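Local coordinates for protein papillomavirus transcription factor E2 (Human papillomavirus type 18, PDB 1QQH) that regulates papillomavirus transcription through its N-terminal activation domain and, as in other E2 proteins, probably also supports viral DNA replication, at residues Ala85-Leu93 and Trp120-Asp130. The protein carries 1 engineered substitution. Numbering follows the deposited sequence.
Sequences ATCVSHRGL and WEVHFGNNVID
His-90 and Trp-120 lock together, through an offset stack and two hydrogen bonds, the turn after strand 81-89 and the start of strand 120-124. The two strands belong to the same antiparallel sheet but are not paired, so side chains make the contact. The rings lie 3.9 Å apart between the centroids of the His-90 ring and the Trp-120 five-membered ring, with planes at 11°. The indole nitrogen sits over the centre of the imidazole. Trp-120 NE1 donates to His-90 O at 2.8 Å, in both the indole plane and the carbonyl plane. In return His-90 NE2 gives its proton to Trp-120 O at 2.9 Å, from above that carbonyl plane. The His-90 ring reaches the indole because its CG is anti to the backbone N (chi1 -177°).

Phe-124 to Asn-127 form a type II' beta turn, which closes the hairpin of strands 120-124 and 127-128 in the curved sheet of the E2 activation domain. Val-122, Phe-124 and Ile-129 meet Val-88. Val-88 CG2 lies over a face of the Phe-124 ring, 4.0 Å from its centroid, a CH-pi contact. The other methyl, Val-88 CG1, touches Ile-129 CD1 at 3.5 Å and Val-122 CG1 at 4.0 Å. Val-52 of strand 45-56 also packs on Val-88 and Phe-124. A water bridges His-90 N and Asp-130 O.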
ATOM      1  N   ALA A  85       4.888  -8.006 -18.938  1.00 36.88           N
ATOM      2  CA  ALA A  85       3.502  -8.012 -19.387  1.00 37.68           C
ATOM      3  C   ALA A  85       2.870  -9.391 -19.325  1.00 37.07           C
ATOM      4  O   ALA A  85       3.557 -10.410 -19.237  1.00 36.92           O
ATOM      5  CB  ALA A  85       3.415  -7.489 -20.816  1.00 38.68           C
ATOM      6  N   THR A  86       1.547  -9.412 -19.360  1.00 35.77           N
ATOM      7  CA  THR A  86       0.844 -10.678 -19.375  1.00 35.58           C
ATOM      8  C   THR A  86       0.628 -10.972 -20.848  1.00 35.72           C
ATOM      9  O   THR A  86       0.287 -10.078 -21.620  1.00 35.28           O
ATOM     10  CB  THR A  86      -0.525 -10.596 -18.682  1.00 34.52           C
ATOM     11  OG1 THR A  86      -0.355 -10.768 -17.272  1.00 35.05           O
ATOM     12  CG2 THR A  86      -1.453 -11.678 -19.214  1.00 36.38           C
ATOM     13  N   CYS A  87       0.851 -12.215 -21.242  1.00 35.53           N
ATOM     14  CA  CYS A  87       0.651 -12.597 -22.622  1.00 36.05           C
ATOM     15  C   CYS A  87      -0.595 -13.447 -22.744  1.00 34.33           C
ATOM     16  O   CYS A  87      -0.820 -14.364 -21.954  1.00 32.89           O
ATOM     17  CB  CYS A  87       1.858 -13.361 -23.147  1.00 38.98           C
ATOM     18  SG  CYS A  87       3.312 -12.327 -23.313  1.00 43.96           S
ATOM     19  N   VAL A  88      -1.398 -13.119 -23.745  1.00 33.27           N
ATOM     20  CA  VAL A  88      -2.645 -13.805 -24.018  1.00 33.04           C
ATOM     21  C   VAL A  88      -2.540 -14.634 -25.296  1.00 34.03           C
ATOM     22  O   VAL A  88      -2.525 -14.081 -26.394  1.00 33.32           O
ATOM     23  CB  VAL A  88      -3.794 -12.781 -24.191  1.00 31.43           C
ATOM     24  CG1 VAL A  88      -5.108 -13.495 -24.417  1.00 30.20           C
ATOM     25  CG2 VAL A  88      -3.870 -11.871 -22.971  1.00 30.25           C
ATOM     26  N   SER A  89      -2.469 -15.953 -25.155  1.00 33.52           N
ATOM     27  CA  SER A  89      -2.399 -16.833 -26.322  1.00 33.79           C
ATOM     28  C   SER A  89      -3.611 -17.756 -26.294  1.00 33.64           C
ATOM     29  O   SER A  89      -4.398 -17.719 -25.355  1.00 32.05           O
ATOM     30  CB  SER A  89      -1.140 -17.689 -26.279  1.00 34.13           C
ATOM     31  OG  SER A  89      -1.228 -18.644 -25.236  1.00 34.71           O
ATOM     32  N   HIS A  90      -3.750 -18.588 -27.320  1.00 33.17           N
ATOM     33  CA  HIS A  90      -4.864 -19.527 -27.388  1.00 32.07           C
ATOM     34  C   HIS A  90      -4.682 -20.578 -26.293  1.00 31.66           C
ATOM     35  O   HIS A  90      -5.649 -21.167 -25.825  1.00 29.94           O
ATOM     36  CB  HIS A  90      -4.911 -20.189 -28.769  1.00 33.52           C
ATOM     37  CG  HIS A  90      -6.069 -21.119 -28.957  1.00 34.53           C
ATOM     38  ND1 HIS A  90      -5.988 -22.471 -28.696  1.00 35.03           N
ATOM     39  CD2 HIS A  90      -7.344 -20.887 -29.348  1.00 34.63           C
ATOM     40  CE1 HIS A  90      -7.165 -23.030 -28.917  1.00 34.53           C
ATOM     41  NE2 HIS A  90      -8.006 -22.092 -29.312  1.00 35.18           N
ATOM     42  N   ARG A  91      -3.439 -20.789 -25.870  1.00 32.19           N
ATOM     43  CA  ARG A  91      -3.156 -21.758 -24.817  1.00 32.47           C
ATOM     44  C   ARG A  91      -3.526 -21.261 -23.410  1.00 32.53           C
ATOM     45  O   ARG A  91      -3.852 -22.059 -22.530  1.00 32.76           O
ATOM     46  CB  ARG A  91      -1.676 -22.155 -24.839  1.00 33.52           C
ATOM     47  CG  ARG A  91      -1.277 -22.987 -23.625  1.00 37.47           C
ATOM     48  CD  ARG A  91       0.162 -23.473 -23.665  1.00 41.20           C
ATOM     49  NE  ARG A  91       0.557 -23.983 -22.354  1.00 45.18           N
ATOM     50  CZ  ARG A  91       1.769 -24.440 -22.055  1.00 47.27           C
ATOM     51  NH1 ARG A  91       2.723 -24.460 -22.977  1.00 48.56           N
ATOM     52  NH2 ARG A  91       2.029 -24.867 -20.825  1.00 47.99           N
ATOM     53  N   GLY A  92      -3.471 -19.951 -23.196  1.00 30.43           N
ATOM     54  CA  GLY A  92      -3.797 -19.412 -21.889  1.00 29.77           C
ATOM     55  C   GLY A  92      -3.094 -18.098 -21.610  1.00 29.60           C
ATOM     56  O   GLY A  92      -2.621 -17.434 -22.538  1.00 28.99           O
ATOM     57  N   LEU A  93      -3.032 -17.711 -20.337  1.00 28.84           N
ATOM     58  CA  LEU A  93      -2.373 -16.460 -19.954  1.00 28.62           C
ATOM     59  C   LEU A  93      -1.043 -16.769 -19.296  1.00 28.59           C
ATOM     60  O   LEU A  93      -0.948 -17.651 -18.443  1.00 29.28           O
ATOM     61  CB  LEU A  93      -3.234 -15.666 -18.978  1.00 27.65           C
ATOM     62  CG  LEU A  93      -4.679 -15.376 -19.385  1.00 27.63           C
ATOM     63  CD1 LEU A  93      -5.319 -14.495 -18.313  1.00 26.94           C
ATOM     64  CD2 LEU A  93      -4.724 -14.690 -20.746  1.00 27.65           C
ATOM     65  N   TRP A 120     -12.163 -23.957 -28.269  1.00 46.62           N
ATOM     66  CA  TRP A 120     -12.441 -22.670 -27.653  1.00 43.66           C
ATOM     67  C   TRP A 120     -11.828 -21.559 -28.485  1.00 43.56           C
ATOM     68  O   TRP A 120     -10.885 -21.783 -29.243  1.00 43.05           O
ATOM     69  CB  TRP A 120     -11.913 -22.629 -26.214  1.00 40.66           C
ATOM     70  CG  TRP A 120     -10.427 -22.596 -26.092  1.00 37.68           C
ATOM     71  CD1 TRP A 120      -9.627 -21.488 -26.105  1.00 36.10           C
ATOM     72  CD2 TRP A 120      -9.555 -23.718 -25.930  1.00 36.70           C
ATOM     73  NE1 TRP A 120      -8.316 -21.852 -25.957  1.00 34.17           N
ATOM     74  CE2 TRP A 120      -8.241 -23.214 -25.849  1.00 33.84           C
ATOM     75  CE3 TRP A 120      -9.758 -25.103 -25.850  1.00 36.17           C
ATOM     76  CZ2 TRP A 120      -7.131 -24.043 -25.690  1.00 34.07           C
ATOM     77  CZ3 TRP A 120      -8.659 -25.927 -25.695  1.00 35.88           C
ATOM     78  CH2 TRP A 120      -7.356 -25.394 -25.616  1.00 35.80           C
ATOM     79  N   GLU A 121     -12.383 -20.363 -28.340  1.00 43.51           N
ATOM     80  CA  GLU A 121     -11.922 -19.199 -29.079  1.00 44.62           C
ATOM     81  C   GLU A 121     -11.555 -18.102 -28.083  1.00 43.14           C
ATOM     82  O   GLU A 121     -12.313 -17.823 -27.159  1.00 42.69           O
ATOM     83  CB  GLU A 121     -13.047 -18.723 -29.994  1.00 47.74           C
ATOM     84  CG  GLU A 121     -12.602 -18.099 -31.299  1.00 53.23           C
ATOM     85  CD  GLU A 121     -13.781 -17.755 -32.196  1.00 55.99           C
ATOM     86  OE1 GLU A 121     -14.555 -16.831 -31.847  1.00 56.56           O
ATOM     87  OE2 GLU A 121     -13.938 -18.417 -33.244  1.00 57.43           O
ATOM     88  N   VAL A 122     -10.397 -17.482 -28.272  1.00 42.48           N
ATOM     89  CA  VAL A 122      -9.946 -16.426 -27.369  1.00 41.76           C
ATOM     90  C   VAL A 122     -10.049 -15.034 -27.984  1.00 43.80           C
ATOM     91  O   VAL A 122      -9.569 -14.793 -29.095  1.00 43.24           O
ATOM     92  CB  VAL A 122      -8.476 -16.647 -26.936  1.00 39.04           C
ATOM     93  CG1 VAL A 122      -8.090 -15.624 -25.897  1.00 37.43           C
ATOM     94  CG2 VAL A 122      -8.291 -18.055 -26.394  1.00 38.29           C
ATOM     95  N   HIS A 123     -10.677 -14.119 -27.254  1.00 45.71           N
ATOM     96  CA  HIS A 123     -10.825 -12.747 -27.709  1.00 48.39           C
ATOM     97  C   HIS A 123     -10.186 -11.798 -26.704  1.00 50.11           C
ATOM     98  O   HIS A 123     -10.428 -11.890 -25.503  1.00 49.66           O
ATOM     99  CB  HIS A 123     -12.302 -12.379 -27.871  1.00 50.14           C
ATOM    100  CG  HIS A 123     -12.995 -13.106 -28.981  1.00 52.80           C
ATOM    101  ND1 HIS A 123     -14.218 -12.708 -29.476  1.00 54.12           N
ATOM    102  CD2 HIS A 123     -12.644 -14.207 -29.685  1.00 53.93           C
ATOM    103  CE1 HIS A 123     -14.590 -13.533 -30.438  1.00 54.20           C
ATOM    104  NE2 HIS A 123     -13.653 -14.451 -30.586  1.00 54.91           N
ATOM    105  N   PHE A 124      -9.358 -10.889 -27.200  1.00 51.97           N
ATOM    106  CA  PHE A 124      -8.713  -9.918 -26.334  1.00 54.43           C
ATOM    107  C   PHE A 124      -9.038  -8.550 -26.901  1.00 56.82           C
ATOM    108  O   PHE A 124      -8.421  -8.103 -27.871  1.00 57.58           O
ATOM    109  CB  PHE A 124      -7.198 -10.123 -26.313  1.00 53.32           C
ATOM    110  CG  PHE A 124      -6.499  -9.358 -25.221  1.00 53.67           C
ATOM    111  CD1 PHE A 124      -5.113  -9.224 -25.228  1.00 53.70           C
ATOM    112  CD2 PHE A 124      -7.219  -8.779 -24.181  1.00 53.91           C
ATOM    113  CE1 PHE A 124      -4.457  -8.527 -24.215  1.00 53.58           C
ATOM    114  CE2 PHE A 124      -6.569  -8.079 -23.163  1.00 53.72           C
ATOM    115  CZ  PHE A 124      -5.187  -7.952 -23.182  1.00 53.21           C
ATOM    116  N   GLY A 125     -10.017  -7.889 -26.293  1.00 58.73           N
ATOM    117  CA  GLY A 125     -10.418  -6.584 -26.772  1.00 61.18           C
ATOM    118  C   GLY A 125     -11.084  -6.738 -28.122  1.00 62.83           C
ATOM    119  O   GLY A 125     -12.098  -7.427 -28.248  1.00 62.73           O
ATOM    120  N   ASN A 126     -10.497  -6.119 -29.141  1.00 64.47           N
ATOM    121  CA  ASN A 126     -11.046  -6.173 -30.490  1.00 66.41           C
ATOM    122  C   ASN A 126     -10.279  -7.164 -31.372  1.00 66.56           C
ATOM    123  O   ASN A 126     -10.402  -7.147 -32.598  1.00 67.23           O
ATOM    124  CB  ASN A 126     -10.993  -4.771 -31.107  1.00 68.13           C
ATOM    125  CG  ASN A 126     -11.865  -4.637 -32.342  1.00 70.05           C
ATOM    126  OD1 ASN A 126     -11.875  -3.592 -32.995  1.00 71.41           O
ATOM    127  ND2 ASN A 126     -12.610  -5.693 -32.665  1.00 70.72           N
ATOM    128  N   ASN A 127      -9.501  -8.042 -30.747  1.00 66.40           N
ATOM    129  CA  ASN A 127      -8.706  -9.011 -31.494  1.00 66.33           C
ATOM    130  C   ASN A 127      -8.994 -10.463 -31.126  1.00 66.13           C
ATOM    131  O   ASN A 127      -9.164 -10.794 -29.953  1.00 66.42           O
ATOM    132  CB  ASN A 127      -7.219  -8.746 -31.252  1.00 67.43           C
ATOM    133  CG  ASN A 127      -6.854  -7.279 -31.380  1.00 68.11           C
ATOM    134  OD1 ASN A 127      -7.319  -6.438 -30.604  1.00 68.43           O
ATOM    135  ND2 ASN A 127      -6.013  -6.964 -32.358  1.00 68.40           N
ATOM    136  N   VAL A 128      -9.045 -11.331 -32.129  1.00 65.39           N
ATOM    137  CA  VAL A 128      -9.264 -12.748 -31.877  1.00 64.98           C
ATOM    138  C   VAL A 128      -7.886 -13.379 -31.852  1.00 65.24           C
ATOM    139  O   VAL A 128      -7.159 -13.332 -32.839  1.00 64.20           O
ATOM    140  CB  VAL A 128     -10.107 -13.412 -32.979  1.00 65.04           C
ATOM    141  CG1 VAL A 128      -9.965 -14.925 -32.900  1.00 64.79           C
ATOM    142  CG2 VAL A 128     -11.568 -13.030 -32.808  1.00 64.74           C
ATOM    143  N   ILE A 129      -7.525 -13.965 -30.717  1.00 66.21           N
ATOM    144  CA  ILE A 129      -6.214 -14.571 -30.573  1.00 67.20           C
ATOM    145  C   ILE A 129      -6.181 -16.067 -30.821  1.00 69.26           C
ATOM    146  O   ILE A 129      -6.370 -16.867 -29.907  1.00 69.93           O
ATOM    147  CB  ILE A 129      -5.630 -14.284 -29.180  1.00 65.71           C
ATOM    148  CG1 ILE A 129      -5.505 -12.773 -28.988  1.00 64.87           C
ATOM    149  CG2 ILE A 129      -4.277 -14.954 -29.029  1.00 65.09           C
ATOM    150  CD1 ILE A 129      -4.775 -12.374 -27.742  1.00 65.69           C
ATOM    151  N   ASP A 130      -5.946 -16.440 -32.071  1.00 71.94           N
ATOM    152  CA  ASP A 130      -5.850 -17.843 -32.449  1.00 74.92           C
ATOM    153  C   ASP A 130      -4.387 -18.076 -32.801  1.00 75.94           C
ATOM    154  O   ASP A 130      -3.505 -17.862 -31.969  1.00 76.26           O
ATOM    155  CB  ASP A 130      -6.753 -18.145 -33.654  1.00 76.22           C
ATOM    156  CG  ASP A 130      -6.620 -17.111 -34.762  1.00 77.71           C
ATOM    157  OD1 ASP A 130      -5.476 -16.813 -35.170  1.00 79.11           O
ATOM    158  OD2 ASP A 130      -7.666 -16.603 -35.228  1.00 78.63           O
TER
HETATM  159  O   HOH W   1      -2.188 -18.417 -29.702  1.00 41.29           O